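Local coordinates for AztD protein (Citrobacter koseri, PDB 6CMK), which acts as a periplasmic zinc chaperone, binding zinc ions and handing one directly to the solute-binding protein AztC of a zinc transport system, at residues B[80-93]-B[113-127]. Residues are numbered along the deposited sequence; the frame is centred on the assembly and turned at random.
Sequences FAIQGSAGVVSTIA and KLLPLELTGKKPGHF
Phe80 and Phe127 meet obliquely, their planes inclined by 32°: CE2 of Phe127 hangs 3.4 Å above one face of the Phe80 ring, toward its rim, while CB of Phe80 rests over the face of the Phe127 ring. Phe127 swings its CG opposite the backbone N (chi1 170°), which brings CE2 and CZ against Phe80, and its CB takes Ile82 CD1 at 3.9 Å. Further along, the Pro124 ring is wedged beside the hairpin, its CB 3.6 Å from Val89 CG2, its CG packing against the carbonyl oxygens of Gln83 and Val88. Two blades of a beta-propeller adjoin here: strand 113-120 closes one sheet by pairing antiparallel with 88-100, and the chain then turns at Gly121 to Lys123 into 124-130, innermost strand of the next, which carries zinc ligand His126. The 80-93 hairpin has a G1 beta bulge at the end of its turn, with Gly87 and Val88 both facing Gln83. Where the outer strand turns a corner at Pro116, Thr91 bridges the break: its O accepts from Leu115 N (2.8 Å), and its hydroxyl, set between backbone N and carbonyl carbon (chi1 72°), donates to a lone pair of Leu117 O at 2.9 Å, while CG2 lies 3.6 Å from Leu117 CD2. Water 3 accepts from Thr91 N at the same corner. On the opposite face, Val88 CG2 lies 3.8 Å from Glu118 OE1, and water 2 links Glu118 OE2 with Ser90 OG.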
loop_
_atom_site.group_PDB
_atom_site.type_symbol
_atom_site.label_atom_id
_atom_site.label_comp_id
_atom_site.label_asym_id
_atom_site.label_seq_id
_atom_site.Cartn_x
_atom_site.Cartn_y
_atom_site.Cartn_z
ATOM N N PHE B 80 19.214 5.588 -0.256
ATOM C CA PHE B 80 20.550 5.073 -0.522
ATOM C C PHE B 80 21.291 6.021 -1.451
ATOM O O PHE B 80 20.724 6.527 -2.422
ATOM C CB PHE B 80 20.478 3.660 -1.103
ATOM C CG PHE B 80 20.004 2.643 -0.101
ATOM C CD1 PHE B 80 18.660 2.490 0.157
ATOM C CD2 PHE B 80 20.905 1.872 0.606
ATOM C CE1 PHE B 80 18.218 1.564 1.095
ATOM C CE2 PHE B 80 20.473 0.948 1.544
ATOM C CZ PHE B 80 19.124 0.798 1.784
ATOM N N ALA B 81 22.550 6.276 -1.118
ATOM C CA ALA B 81 23.390 7.238 -1.823
ATOM C C ALA B 81 24.551 6.457 -2.434
ATOM O O ALA B 81 25.508 6.095 -1.737
ATOM C CB ALA B 81 23.868 8.338 -0.878
ATOM N N ILE B 82 24.443 6.182 -3.728
ATOM C CA ILE B 82 25.404 5.357 -4.443
ATOM C C ILE B 82 26.514 6.271 -4.949
ATOM O O ILE B 82 26.255 7.214 -5.709
ATOM C CB ILE B 82 24.732 4.598 -5.601
ATOM C CG1 ILE B 82 23.770 3.515 -5.092
ATOM C CG2 ILE B 82 25.785 3.916 -6.470
ATOM C CD1 ILE B 82 22.425 3.993 -4.550
ATOM N N GLN B 83 27.752 5.983 -4.543
ATOM C CA GLN B 83 28.917 6.814 -4.849
ATOM C C GLN B 83 29.896 5.998 -5.693
ATOM O O GLN B 83 30.847 5.406 -5.181
ATOM C CB GLN B 83 29.539 7.307 -3.553
ATOM C CG GLN B 83 28.576 8.145 -2.720
ATOM C CD GLN B 83 28.852 8.069 -1.237
ATOM O OE1 GLN B 83 29.904 8.484 -0.772
ATOM N NE2 GLN B 83 27.900 7.518 -0.482
ATOM N N GLY B 84 29.661 5.989 -7.003
ATOM C CA GLY B 84 30.407 5.098 -7.880
ATOM C C GLY B 84 31.905 5.310 -7.808
ATOM O O GLY B 84 32.672 4.345 -7.751
ATOM N N SER B 85 32.343 6.570 -7.792
ATOM C CA SER B 85 33.773 6.855 -7.801
ATOM C C SER B 85 34.424 6.630 -6.445
ATOM O O SER B 85 35.649 6.483 -6.380
ATOM C CB SER B 85 34.027 8.295 -8.251
ATOM O OG SER B 85 33.454 9.233 -7.356
ATOM N N ALA B 86 33.642 6.590 -5.369
ATOM C CA ALA B 86 34.182 6.426 -4.029
ATOM C C ALA B 86 34.135 4.987 -3.537
ATOM O O ALA B 86 34.687 4.703 -2.470
ATOM C CB ALA B 86 33.423 7.326 -3.050
ATOM N N GLY B 87 33.490 4.085 -4.276
ATOM C CA GLY B 87 33.452 2.683 -3.899
ATOM C C GLY B 87 32.553 2.362 -2.726
ATOM O O GLY B 87 32.815 1.398 -1.998
ATOM N N VAL B 88 31.485 3.130 -2.522
ATOM C CA VAL B 88 30.671 2.965 -1.324
ATOM C C VAL B 88 29.237 3.347 -1.636
ATOM O O VAL B 88 28.971 4.183 -2.503
ATOM C CB VAL B 88 31.217 3.818 -0.156
ATOM C CG1 VAL B 88 31.086 5.303 -0.476
ATOM C CG2 VAL B 88 30.517 3.472 1.148
ATOM N N VAL B 89 28.314 2.735 -0.907
ATOM C CA VAL B 89 26.917 3.150 -0.880
ATOM C C VAL B 89 26.596 3.484 0.568
ATOM O O VAL B 89 26.810 2.655 1.461
ATOM C CB VAL B 89 25.976 2.061 -1.421
ATOM C CG1 VAL B 89 24.542 2.570 -1.480
ATOM C CG2 VAL B 89 26.444 1.582 -2.789
ATOM N N SER B 90 26.128 4.705 0.805
ATOM C CA SER B 90 25.725 5.150 2.130
ATOM C C SER B 90 24.219 5.032 2.252
ATOM O O SER B 90 23.499 4.994 1.254
ATOM C CB SER B 90 26.140 6.600 2.392
ATOM O OG SER B 90 27.540 6.754 2.334
ATOM N N THR B 91 23.750 4.984 3.494
ATOM C CA THR B 91 22.342 4.750 3.771
ATOM C C THR B 91 21.836 5.786 4.757
ATOM O O THR B 91 22.472 6.047 5.781
ATOM C CB THR B 91 22.139 3.341 4.312
ATOM O OG1 THR B 91 22.635 3.263 5.649
ATOM C CG2 THR B 91 22.900 2.368 3.447
ATOM N N ILE B 92 20.678 6.356 4.446
ATOM C CA ILE B 92 20.056 7.416 5.225
ATOM C C ILE B 92 18.689 6.925 5.683
ATOM O O ILE B 92 17.909 6.401 4.878
ATOM C CB ILE B 92 19.918 8.704 4.388
ATOM C CG1 ILE B 92 21.295 9.291 4.069
ATOM C CG2 ILE B 92 19.053 9.745 5.104
ATOM C CD1 ILE B 92 21.272 10.333 2.948
ATOM N N ALA B 93 18.396 7.103 6.968
ATOM C CA ALA B 93 17.030 6.931 7.448
ATOM C C ALA B 93 16.278 8.227 7.190
ATOM O O ALA B 93 16.656 9.289 7.695
ATOM C CB ALA B 93 17.000 6.567 8.928
ATOM N N LYS B 113 18.676 10.785 9.435
ATOM C CA LYS B 113 19.996 10.484 9.968
ATOM C C LYS B 113 20.761 9.542 9.050
ATOM O O LYS B 113 20.182 8.735 8.314
ATOM C CB LYS B 113 19.900 9.892 11.381
ATOM C CG LYS B 113 19.233 8.532 11.469
ATOM C CD LYS B 113 19.100 8.088 12.918
ATOM C CE LYS B 113 18.111 6.942 13.073
ATOM N NZ LYS B 113 16.699 7.364 12.847
ATOM N N LEU B 114 22.080 9.669 9.100
ATOM C CA LEU B 114 22.956 8.739 8.409
ATOM C C LEU B 114 23.008 7.443 9.201
ATOM O O LEU B 114 23.299 7.454 10.400
ATOM C CB LEU B 114 24.358 9.326 8.272
ATOM C CG LEU B 114 24.859 9.774 6.903
ATOM C CD1 LEU B 114 26.258 10.344 7.068
ATOM C CD2 LEU B 114 24.872 8.637 5.899
ATOM N N LEU B 115 22.709 6.344 8.543
ATOM C CA LEU B 115 22.771 5.058 9.209
ATOM C C LEU B 115 24.179 4.496 9.134
ATOM O O LEU B 115 24.994 4.924 8.306
ATOM C CB LEU B 115 21.783 4.092 8.574
ATOM C CG LEU B 115 20.315 4.386 8.888
ATOM C CD1 LEU B 115 19.415 3.596 7.959
ATOM C CD2 LEU B 115 19.979 4.097 10.351
ATOM N N PRO B 116 24.512 3.549 10.018
ATOM C CA PRO B 116 25.856 2.953 9.970
ATOM C C PRO B 116 26.072 2.035 8.779
ATOM O O PRO B 116 27.231 1.767 8.435
ATOM C CB PRO B 116 25.950 2.181 11.295
ATOM C CG PRO B 116 24.533 1.896 11.669
ATOM C CD PRO B 116 23.736 3.076 11.179
ATOM N N LEU B 117 25.006 1.542 8.150
ATOM C CA LEU B 117 25.166 0.634 7.023
ATOM C C LEU B 117 25.867 1.331 5.869
ATOM O O LEU B 117 25.374 2.337 5.342
ATOM C CB LEU B 117 23.817 0.098 6.548
ATOM C CG LEU B 117 23.933 -0.772 5.285
ATOM C CD1 LEU B 117 24.568 -2.099 5.628
ATOM C CD2 LEU B 117 22.594 -1.025 4.659
ATOM N N GLU B 118 26.997 0.763 5.462
ATOM C CA GLU B 118 27.663 1.103 4.215
ATOM C C GLU B 118 27.884 -0.177 3.429
ATOM O O GLU B 118 28.211 -1.218 4.006
ATOM C CB GLU B 118 29.013 1.777 4.440
ATOM C CG GLU B 118 28.966 3.148 5.066
ATOM C CD GLU B 118 30.346 3.782 5.114
ATOM O OE1 GLU B 118 31.335 3.059 4.874
ATOM O OE2 GLU B 118 30.440 4.996 5.379
ATOM N N LEU B 119 27.709 -0.095 2.118
ATOM C CA LEU B 119 28.060 -1.170 1.202
ATOM C C LEU B 119 29.293 -0.739 0.429
ATOM O O LEU B 119 29.286 0.321 -0.201
ATOM C CB LEU B 119 26.918 -1.466 0.229
ATOM C CG LEU B 119 25.527 -1.600 0.846
ATOM C CD1 LEU B 119 24.492 -1.807 -0.244
ATOM C CD2 LEU B 119 25.519 -2.747 1.844
ATOM N N THR B 120 30.336 -1.563 0.454
ATOM C CA THR B 120 31.587 -1.205 -0.196
ATOM C C THR B 120 31.948 -2.205 -1.280
ATOM O O THR B 120 31.686 -3.407 -1.160
ATOM C CB THR B 120 32.728 -1.099 0.813
ATOM O OG1 THR B 120 32.950 -2.377 1.419
ATOM C CG2 THR B 120 32.374 -0.081 1.881
ATOM N N GLY B 121 32.517 -1.676 -2.348
ATOM C CA GLY B 121 32.987 -2.471 -3.460
ATOM C C GLY B 121 33.316 -1.547 -4.604
ATOM O O GLY B 121 32.977 -0.359 -4.598
ATOM N N LYS B 122 33.988 -2.109 -5.599
ATOM C CA LYS B 122 34.459 -1.306 -6.719
ATOM C C LYS B 122 33.305 -0.903 -7.630
ATOM O O LYS B 122 32.570 -1.756 -8.135
ATOM C CB LYS B 122 35.520 -2.080 -7.498
ATOM C CG LYS B 122 36.836 -2.198 -6.729
ATOM C CD LYS B 122 37.752 -3.306 -7.252
ATOM C CE LYS B 122 37.612 -4.593 -6.436
ATOM N NZ LYS B 122 38.860 -5.409 -6.386
ATOM N N LYS B 123 33.155 0.411 -7.834
ATOM C CA LYS B 123 32.203 1.012 -8.770
ATOM C C LYS B 123 30.759 0.570 -8.530
ATOM O O LYS B 123 30.144 -0.055 -9.408
ATOM C CB LYS B 123 32.608 0.692 -10.214
ATOM C CG LYS B 123 33.764 1.548 -10.723
ATOM C CD LYS B 123 34.165 1.185 -12.149
ATOM C CE LYS B 123 35.434 0.344 -12.185
ATOM N NZ LYS B 123 36.619 1.082 -11.662
ATOM N N PRO B 124 30.167 0.886 -7.382
ATOM C CA PRO B 124 28.746 0.573 -7.205
ATOM C C PRO B 124 27.932 1.195 -8.327
ATOM O O PRO B 124 28.185 2.327 -8.751
ATOM C CB PRO B 124 28.409 1.170 -5.835
ATOM C CG PRO B 124 29.458 2.175 -5.574
ATOM C CD PRO B 124 30.706 1.641 -6.239
ATOM N N GLY B 125 26.993 0.413 -8.847
ATOM C CA GLY B 125 26.160 0.839 -9.946
ATOM C C GLY B 125 24.692 0.749 -9.599
ATOM O O GLY B 125 24.246 1.394 -8.650
ATOM N N HIS B 126 23.943 -0.080 -10.326
ATOM C CA HIS B 126 22.490 -0.067 -10.216
ATOM C C HIS B 126 22.010 -0.602 -8.875
ATOM O O HIS B 126 22.494 -1.616 -8.369
ATOM C CB HIS B 126 21.863 -0.865 -11.354
ATOM C CG HIS B 126 21.857 -0.126 -12.655
ATOM N ND1 HIS B 126 20.701 0.344 -13.238
ATOM C CD2 HIS B 126 22.871 0.255 -13.468
ATOM C CE1 HIS B 126 21.002 0.969 -14.363
ATOM N NE2 HIS B 126 22.312 0.929 -14.525
ATOM N N PHE B 127 21.048 0.109 -8.310
ATOM C CA PHE B 127 20.406 -0.235 -7.052
ATOM C C PHE B 127 18.962 -0.602 -7.356
ATOM O O PHE B 127 18.286 0.112 -8.102
ATOM C CB PHE B 127 20.477 0.953 -6.089
ATOM C CG PHE B 127 19.641 0.804 -4.854
ATOM C CD1 PHE B 127 18.292 1.132 -4.864
ATOM C CD2 PHE B 127 20.215 0.385 -3.663
ATOM C CE1 PHE B 127 17.535 1.003 -3.719
ATOM C CE2 PHE B 127 19.452 0.267 -2.515
ATOM C CZ PHE B 127 18.118 0.578 -2.545
HETATM O O HOH W 1 34.785 2.636 -7.121
HETATM O O HOH W 2 28.194 6.354 4.973
HETATM O O HOH W 3 25.791 5.039 5.652
#